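Local atomic coordinates of putative hemin transport system, substrate-binding protein (Burkholderia cenocepacia, PDB entry 5Y8A), a protein that binds heme in the periplasm and probably hands it to a hemin transport system for uptake. Residues Gly52-Leu57 against Leu71-Ala76; Ala163-Gln168 against His190-Thr195. All coordinates share one frame; numbering follows the deposited sequence. Where two conformers were deposited one is given.

Interaction 1: residues Gly52-Leu57 against Leu71-Ala76; sequences GYQRAL and LASAEA. With HEM (protoporphyrin IX containing Fe), chain C.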
loop_
_atom_site.group_PDB
_atom_site.type_symbol
_atom_site.label_atom_id
_atom_site.label_comp_id
_atom_site.label_asym_id
_atom_site.label_seq_id
_atom_site.Cartn_x
_atom_site.Cartn_y
_atom_site.Cartn_z
ATOM N N GLY A 52 11.570 14.080 -4.548
ATOM C CA GLY A 52 10.919 13.595 -5.744
ATOM C C GLY A 52 10.040 12.381 -5.480
ATOM O O GLY A 52 10.035 11.787 -4.402
ATOM N N TYR A 53 9.251 12.044 -6.489
ATOM C CA TYR A 53 8.495 10.810 -6.466
ATOM C C TYR A 53 9.446 9.608 -6.616
ATOM O O TYR A 53 10.489 9.687 -7.273
ATOM C CB TYR A 53 7.420 10.844 -7.567
ATOM C CG TYR A 53 6.789 9.505 -7.739
ATOM C CD1 TYR A 53 6.081 8.922 -6.697
ATOM C CD2 TYR A 53 6.974 8.784 -8.900
ATOM C CE1 TYR A 53 5.550 7.677 -6.821
ATOM C CE2 TYR A 53 6.448 7.532 -9.037
ATOM C CZ TYR A 53 5.735 6.993 -8.006
ATOM O OH TYR A 53 5.272 5.741 -8.138
ATOM N N GLN A 54 9.078 8.494 -5.984
ATOM C CA GLN A 54 9.961 7.328 -5.885
ATOM C C GLN A 54 10.511 6.829 -7.229
ATOM O O GLN A 54 11.643 6.339 -7.281
ATOM C CB GLN A 54 9.226 6.192 -5.187
ATOM C CG GLN A 54 8.070 5.606 -5.982
ATOM C CD GLN A 54 7.370 4.488 -5.243
ATOM O OE1 GLN A 54 7.859 4.030 -4.199
ATOM N NE2 GLN A 54 6.201 4.048 -5.764
ATOM N N ARG A 55 9.750 6.924 -8.317
ATOM C CA ARG A 55 10.268 6.486 -9.608
ATOM C C ARG A 55 10.860 7.631 -10.431
ATOM O O ARG A 55 11.270 7.402 -11.567
ATOM C CB ARG A 55 9.159 5.783 -10.409
ATOM C CG ARG A 55 8.444 4.690 -9.623
ATOM C CD ARG A 55 7.281 4.066 -10.399
ATOM N NE ARG A 55 7.347 2.606 -10.354
ATOM C CZ ARG A 55 6.984 1.861 -9.314
ATOM N NH1 ARG A 55 6.511 2.422 -8.209
ATOM N NH2 ARG A 55 7.101 0.543 -9.382
ATOM N N ALA A 56 10.935 8.844 -9.885
ATOM C CA ALA A 56 11.471 9.998 -10.589
ATOM C C ALA A 56 12.421 10.742 -9.672
ATOM O O ALA A 56 12.299 11.945 -9.451
ATOM C CB ALA A 56 10.364 10.948 -11.072
ATOM N N LEU A 57 13.366 10.013 -9.095
ATOM C CA LEU A 57 14.251 10.602 -8.107
ATOM C C LEU A 57 15.215 11.572 -8.746
ATOM O O LEU A 57 15.770 11.312 -9.811
ATOM C CB LEU A 57 15.056 9.528 -7.396
ATOM C CG LEU A 57 14.194 8.646 -6.530
ATOM C CD1 LEU A 57 15.117 7.667 -5.817
ATOM C CD2 LEU A 57 13.402 9.517 -5.558
ATOM N N LEU A 71 17.721 3.852 2.198
ATOM C CA LEU A 71 16.913 2.650 2.190
ATOM C C LEU A 71 15.859 2.851 1.111
ATOM O O LEU A 71 15.035 3.765 1.213
ATOM C CB LEU A 71 16.274 2.426 3.559
ATOM C CG LEU A 71 17.248 2.325 4.738
ATOM C CD1 LEU A 71 16.522 1.898 6.008
ATOM C CD2 LEU A 71 18.387 1.336 4.417
ATOM N N ALA A 72 15.910 2.039 0.065
ATOM C CA ALA A 72 15.122 2.293 -1.126
ATOM C C ALA A 72 14.280 1.076 -1.448
ATOM O O ALA A 72 14.769 -0.057 -1.397
ATOM C CB ALA A 72 16.017 2.629 -2.323
ATOM N N SER A 73 13.021 1.303 -1.802
ATOM C CA SER A 73 12.278 0.207 -2.390
ATOM C C SER A 73 12.931 -0.178 -3.711
ATOM O O SER A 73 13.527 0.656 -4.406
ATOM C CB SER A 73 10.811 0.579 -2.584
ATOM O OG SER A 73 10.671 1.626 -3.520
ATOM N N ALA A 74 12.872 -1.474 -4.030
ATOM C CA ALA A 74 13.406 -1.947 -5.303
ATOM C C ALA A 74 12.790 -1.209 -6.487
ATOM O O ALA A 74 13.389 -1.171 -7.563
ATOM C CB ALA A 74 13.182 -3.461 -5.433
ATOM N N GLU A 75 11.624 -0.600 -6.291
ATOM C CA GLU A 75 10.937 0.215 -7.275
ATOM C C GLU A 75 11.525 1.618 -7.416
ATOM O O GLU A 75 11.068 2.376 -8.275
ATOM C CB GLU A 75 9.456 0.307 -6.890
ATOM C CG GLU A 75 9.108 -0.436 -5.584
ATOM C CD GLU A 75 8.222 0.379 -4.635
ATOM O OE1 GLU A 75 7.244 -0.174 -4.088
ATOM O OE2 GLU A 75 8.518 1.576 -4.428
ATOM N N ALA A 76 12.502 1.994 -6.595
ATOM C CA ALA A 76 13.047 3.347 -6.657
ATOM C C ALA A 76 13.793 3.546 -7.967
ATOM O O ALA A 76 14.479 2.643 -8.440
ATOM C CB ALA A 76 13.985 3.606 -5.481
HETATM C CHA HEM C . 2.706 8.755 -9.491
HETATM C CHB HEM C . 2.022 6.412 -5.309
HETATM C CHC HEM C . 3.173 2.221 -7.449
HETATM C CHD HEM C . 3.723 4.544 -11.675
HETATM C C1A HEM C . 2.446 8.494 -8.155
HETATM C C2A HEM C . 2.176 9.480 -7.113
HETATM C C3A HEM C . 1.984 8.828 -5.967
HETATM C C4A HEM C . 2.129 7.413 -6.236
HETATM C CMA HEM C . 1.668 9.444 -4.586
HETATM C CAA HEM C . 2.108 11.019 -7.312
HETATM C CBA HEM C . 3.247 11.713 -6.560
HETATM C CGA HEM C . 2.963 13.190 -6.512
HETATM O O1A HEM C . 2.578 13.684 -5.415
HETATM O O2A HEM C . 3.111 13.861 -7.573
HETATM C C1B HEM C . 2.329 5.086 -5.521
HETATM C C2B HEM C . 2.383 4.073 -4.489
HETATM C C3B HEM C . 2.712 2.913 -5.079
HETATM C C4B HEM C . 2.852 3.160 -6.500
HETATM C CMB HEM C . 2.129 4.365 -2.988
HETATM C CAB HEM C . 2.894 1.507 -4.457
HETATM C CBB HEM C . 2.427 1.169 -3.249
HETATM C C1C HEM C . 3.410 2.490 -8.776
HETATM C C2C HEM C . 3.771 1.507 -9.769
HETATM C C3C HEM C . 3.935 2.146 -10.943
HETATM C C4C HEM C . 3.665 3.550 -10.722
HETATM C CMC HEM C . 3.921 0.005 -9.419
HETATM C CAC HEM C . 4.315 1.591 -12.336
HETATM C CBC HEM C . 4.532 0.294 -12.567
HETATM C C1D HEM C . 3.541 5.894 -11.458
HETATM C C2D HEM C . 3.727 6.951 -12.426
HETATM C C3D HEM C . 3.459 8.125 -11.836
HETATM C C4D HEM C . 3.080 7.849 -10.460
HETATM C CMD HEM C . 4.168 6.741 -13.890
HETATM C CAD HEM C . 3.529 9.505 -12.535
HETATM C CBD HEM C . 4.349 10.518 -11.738
HETATM C CGD HEM C . 3.574 11.809 -11.615
HETATM O O1D HEM C . 3.940 12.667 -10.768
HETATM O O2D HEM C . 2.576 11.973 -12.359
HETATM N NA HEM C . 2.414 7.239 -7.577
HETATM N NB HEM C . 2.623 4.496 -6.739
HETATM N NC HEM C . 3.353 3.722 -9.388
HETATM N ND HEM C . 3.147 6.483 -10.276
HETATM FE FE HEM C . 3.209 5.500 -8.531
#

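Interaction 2: residues Ala163-Gln168 against His190-Thr195; sequences ALVAGQ and HYKPLT. With HEM (protoporphyrin IX containing Fe), chain D.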
loop_
_atom_site.group_PDB
_atom_site.type_symbol
_atom_site.label_atom_id
_atom_site.label_comp_id
_atom_site.label_asym_id
_atom_site.label_seq_id
_atom_site.Cartn_x
_atom_site.Cartn_y
_atom_site.Cartn_z
ATOM N N ALA A 163 -13.759 3.308 -15.036
ATOM C CA ALA A 163 -12.969 2.966 -13.872
ATOM C C ALA A 163 -11.618 2.425 -14.317
ATOM O O ALA A 163 -11.516 1.740 -15.342
ATOM C CB ALA A 163 -13.712 1.944 -13.013
ATOM N N LEU A 164 -10.576 2.795 -13.570
ATOM C CA LEU A 164 -9.248 2.206 -13.687
ATOM C C LEU A 164 -9.129 1.203 -12.546
ATOM O O LEU A 164 -9.304 1.565 -11.374
ATOM C CB LEU A 164 -8.153 3.275 -13.615
ATOM C CG LEU A 164 -6.680 2.931 -13.871
ATOM C CD1 LEU A 164 -5.908 4.175 -14.315
ATOM C CD2 LEU A 164 -6.008 2.330 -12.661
ATOM N N VAL A 165 -8.863 -0.057 -12.892
ATOM C CA VAL A 165 -9.226 -1.190 -12.042
ATOM C C VAL A 165 -8.099 -2.214 -12.015
ATOM O O VAL A 165 -7.300 -2.337 -12.945
ATOM C CB VAL A 165 -10.535 -1.889 -12.478
ATOM C CG1 VAL A 165 -11.713 -0.905 -12.487
ATOM C CG2 VAL A 165 -10.362 -2.564 -13.827
ATOM N N ALA A 166 -8.077 -2.982 -10.937
ATOM C CA ALA A 166 -6.961 -3.846 -10.599
ATOM C C ALA A 166 -7.259 -5.274 -11.030
ATOM O O ALA A 166 -8.244 -5.867 -10.582
ATOM C CB ALA A 166 -6.688 -3.795 -9.091
ATOM N N GLY A 167 -6.394 -5.823 -11.876
ATOM C CA GLY A 167 -6.380 -7.238 -12.190
ATOM C C GLY A 167 -5.509 -7.997 -11.221
ATOM O O GLY A 167 -5.369 -7.625 -10.051
ATOM N N GLN A 168 -4.886 -9.061 -11.716
ATOM C CA GLN A 168 -4.034 -9.843 -10.837
ATOM C C GLN A 168 -2.658 -9.202 -10.712
ATOM O O GLN A 168 -2.338 -8.215 -11.373
ATOM C CB GLN A 168 -3.920 -11.278 -11.334
ATOM C CG GLN A 168 -5.104 -12.128 -10.892
ATOM C CD GLN A 168 -6.415 -11.647 -11.489
ATOM O OE1 GLN A 168 -6.700 -11.859 -12.675
ATOM N NE2 GLN A 168 -7.227 -10.994 -10.665
ATOM N N HIS A 190 -1.976 -6.390 -13.447
ATOM C CA HIS A 190 -1.789 -4.949 -13.275
ATOM C C HIS A 190 -3.083 -4.189 -13.529
ATOM O O HIS A 190 -4.157 -4.753 -13.357
ATOM C CB HIS A 190 -0.665 -4.467 -14.195
ATOM C CG HIS A 190 0.573 -5.310 -14.078
ATOM N ND1 HIS A 190 1.022 -5.792 -12.871
ATOM C CD2 HIS A 190 1.419 -5.805 -15.011
ATOM C CE1 HIS A 190 2.105 -6.526 -13.056
ATOM N NE2 HIS A 190 2.370 -6.548 -14.346
ATOM N N TYR A 191 -3.009 -2.925 -13.940
ATOM C CA TYR A 191 -4.216 -2.108 -14.032
ATOM C C TYR A 191 -4.564 -1.737 -15.472
ATOM O O TYR A 191 -3.675 -1.482 -16.297
ATOM C CB TYR A 191 -4.084 -0.832 -13.211
ATOM C CG TYR A 191 -4.198 -1.010 -11.707
ATOM C CD1 TYR A 191 -3.153 -1.532 -10.964
ATOM C CD2 TYR A 191 -5.342 -0.608 -11.030
ATOM C CE1 TYR A 191 -3.251 -1.675 -9.587
ATOM C CE2 TYR A 191 -5.451 -0.745 -9.662
ATOM C CZ TYR A 191 -4.403 -1.277 -8.948
ATOM O OH TYR A 191 -4.538 -1.393 -7.605
ATOM N N LYS A 192 -5.872 -1.660 -15.746
ATOM C CA LYS A 192 -6.425 -1.219 -17.030
ATOM C C LYS A 192 -7.695 -0.396 -16.820
ATOM O O LYS A 192 -8.221 -0.343 -15.700
ATOM C CB LYS A 192 -6.745 -2.420 -17.923
ATOM C CG LYS A 192 -7.988 -3.166 -17.469
ATOM C CD LYS A 192 -8.660 -3.943 -18.593
ATOM C CE LYS A 192 -8.004 -5.293 -18.843
ATOM N NZ LYS A 192 -8.906 -6.177 -19.641
ATOM N N PRO A 193 -8.200 0.281 -17.848
ATOM C CA PRO A 193 -9.556 0.837 -17.771
ATOM C C PRO A 193 -10.614 -0.245 -17.959
ATOM O O PRO A 193 -10.377 -1.286 -18.572
ATOM C CB PRO A 193 -9.587 1.855 -18.918
ATOM C CG PRO A 193 -8.137 2.206 -19.140
ATOM C CD PRO A 193 -7.406 0.918 -18.912
ATOM N N LEU A 194 -11.808 0.024 -17.424
ATOM C CA LEU A 194 -12.865 -0.981 -17.312
ATOM C C LEU A 194 -13.975 -0.761 -18.336
ATOM O O LEU A 194 -14.533 0.339 -18.432
ATOM C CB LEU A 194 -13.470 -0.979 -15.905
ATOM C CG LEU A 194 -14.768 -1.785 -15.747
ATOM C CD1 LEU A 194 -14.511 -3.285 -15.865
ATOM C CD2 LEU A 194 -15.481 -1.443 -14.435
ATOM N N THR A 195 -14.325 -1.829 -19.054
ATOM C CA THR A 195 -15.451 -1.822 -19.976
ATOM C C THR A 195 -16.742 -2.197 -19.255
ATOM O O THR A 195 -16.732 -2.935 -18.267
ATOM C CB THR A 195 -15.223 -2.803 -21.129
ATOM O OG1 THR A 195 -15.538 -4.129 -20.688
ATOM C CG2 THR A 195 -13.778 -2.763 -21.593
HETATM C CHA HEM D . 0.084 2.103 -9.229
HETATM C CHB HEM D . -1.098 5.296 -5.783
HETATM C CHC HEM D . -1.065 9.153 -8.799
HETATM C CHD HEM D . 0.167 5.956 -12.174
HETATM C C1A HEM D . -0.263 2.616 -7.994
HETATM C C2A HEM D . -0.452 1.883 -6.751
HETATM C C3A HEM D . -0.775 2.789 -5.812
HETATM C C4A HEM D . -0.806 4.108 -6.419
HETATM C CMA HEM D . -1.066 2.523 -4.324
HETATM C CAA HEM D . -0.295 0.343 -6.565
HETATM C CBA HEM D . -1.660 -0.315 -6.363
HETATM C CGA HEM D . -1.698 -1.826 -6.456
HETATM O O1A HEM D . -2.834 -2.363 -6.407
HETATM O O2A HEM D . -0.642 -2.504 -6.575
HETATM C C1B HEM D . -1.138 6.581 -6.296
HETATM C C2B HEM D . -1.296 7.765 -5.481
HETATM C C3B HEM D . -1.297 8.845 -6.279
HETATM C C4B HEM D . -1.128 8.383 -7.651
HETATM C CMB HEM D . -1.445 7.727 -3.944
HETATM C CAB HEM D . -1.448 10.309 -5.789
HETATM C CBB HEM D . -1.431 11.365 -6.617
HETATM C C1C HEM D . -0.665 8.641 -10.006
HETATM C C2C HEM D . -0.314 9.355 -11.220
HETATM C C3C HEM D . 0.034 8.438 -12.141
HETATM C C4C HEM D . -0.097 7.134 -11.530
HETATM C CMC HEM D . -0.317 10.893 -11.371
HETATM C CAC HEM D . 0.479 8.587 -13.621
HETATM C CBC HEM D . 0.305 9.685 -14.369
HETATM C C1D HEM D . 0.233 4.685 -11.665
HETATM C C2D HEM D . 0.532 3.536 -12.479
HETATM C C3D HEM D . 0.532 2.457 -11.695
HETATM C C4D HEM D . 0.209 2.897 -10.347
HETATM C CMD HEM D . 0.817 3.625 -13.996
HETATM C CAD HEM D . 0.773 1.000 -12.155
HETATM C CBD HEM D . -0.408 0.620 -13.069
HETATM C CGD HEM D . -0.280 -0.763 -13.652
HETATM O O1D HEM D . -0.666 -0.950 -14.848
HETATM O O2D HEM D . 0.214 -1.671 -12.927
HETATM N NA HEM D . -0.494 3.960 -7.746
HETATM N NB HEM D . -1.035 6.999 -7.616
HETATM N NC HEM D . -0.519 7.289 -10.232
HETATM N ND HEM D . 0.028 4.276 -10.364
HETATM FE FE HEM D . -0.607 5.715 -8.877
#

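Interaction 1: residues Gly52-Leu57 against Leu71-Ala76
Gln54 and Arg55 meet Glu75 and Ala76 at the heme site of the N-terminal lobe, where two type I turns, Tyr53-Ala56 and Ser73-Ala76, face each other. The first turn carries the axial ligand: Tyr53 OH binds the iron at 2.1 Å. One face of its ring looks on the porphyrin; Gln54 CG lies over the opposite face near the rim. With CG set between its backbone N and carbonyl carbon (chi1 68°) and the chain extended beyond, Gln54 runs alongside that ring, and NE2 donates to Tyr53 OH (3.1 Å, 165° at the hydrogen), which lies nearly in the amide plane. The ligating oxygen is thus held by iron and one amide N-H, and Gln54, a second-shell residue, probably helps to position it. At the other branch of the amide, Gln54 OE1 comes within 2.6 Å of Glu75 OE2, with amide and carboxylate planes almost perpendicular.

Heme covers one face of the Arg55 guanidinium, NH1 lying 3.2 Å from C1C, while Glu75 supports the opposite face, its CB 3.4 Å from Arg55 NH2. Glu75 OE2, 4.4 Å from Arg55 NH1, is well out of the guanidinium plane; no N-H points at it, so any attraction is probably electrostatic at a distance. Behind the turn, Ala76 CA approaches Gln54 O in a CA-H...O contact, and Leu57 CD1 rests on Ala76 CB. An axial tyrosine loop backed by the turn that follows strand 69-73 is consistent with a periplasmic binding protein lobe, where loops at the C-terminal ends of parallel strands line the cleft.

Interaction 2: residues Ala163-Gln168 against His190-Thr195
Tyr191 presents one face of its ring to Ala166, a close bump-and-hollow fit between these strands. Ala166 CA lies 3.5 Å above the ring plane, offset toward the rim, and its CB comes to 3.3 Å from Tyr191 CE2. Beside it, Leu164 is modelled in two positions; in one of them, with CG anti to the backbone N (chi1 -173°), CD2 reaches across Tyr191 at about a right angle, 3.4 Å from ring atom CD2, a contact to be taken with reserve. The ring therefore sits over the small alanine and perhaps against the bulkier leucine; Ala172 of helix 171-178 and Phe154 of strand 151-155 touch it as well.

On the other face of the sheet Val165 fits differently. Its CG1 meets Leu194 CB at 3.8 Å, the two side chains crossing nearly perpendicularly, and Leu153 of the neighbouring parallel sheet packs on both. The strands form one ladder of a small antiparallel sheet of three, in which 163-166 is the middle strand: Leu164 pairs with Pro193 and Ala166 with Tyr191 at non-hydrogen-bonded positions, Val165 with Lys192 at a hydrogen-bonded one. Val165 N to Lys192 O (2.9 Å) and Lys192 N to Val165 O make that pair. Beyond the strands the ladder continues, Gly167 N donating to His190 O and His190 N to Gln168 O.

Leaving this ladder, Tyr191 N turns to the heme of chain D, donating to propionate oxygen O1D at 3.2 Å. His190 CB lies at the same distance from O2D of that propionate. Pro193 lies on the same face as Leu164 and Tyr191, and its CA approaches Ala163 O in a CA-H...O contact.

From the N terminus, the chain first builds strands 6-11 and 30-35, then interaction 1 closes a short loop: the 13 residues between its segments hold helix 59-64 and the start of strand 69-73. The chain passes through helices 101-114 and 118-141 before the second lobe begins. There interaction 2 closes a longer loop, spanning helix 171-178 and strand 182-183. The two are in series, neither nesting nor crossing. Interaction 1 ties a heme-binding loop to the end of a strand in one parallel sheet; interaction 2 joins two of the three strands of a small antiparallel sheet beside the other. Their nearest atoms are about 9 Å apart, and each meets a different heme.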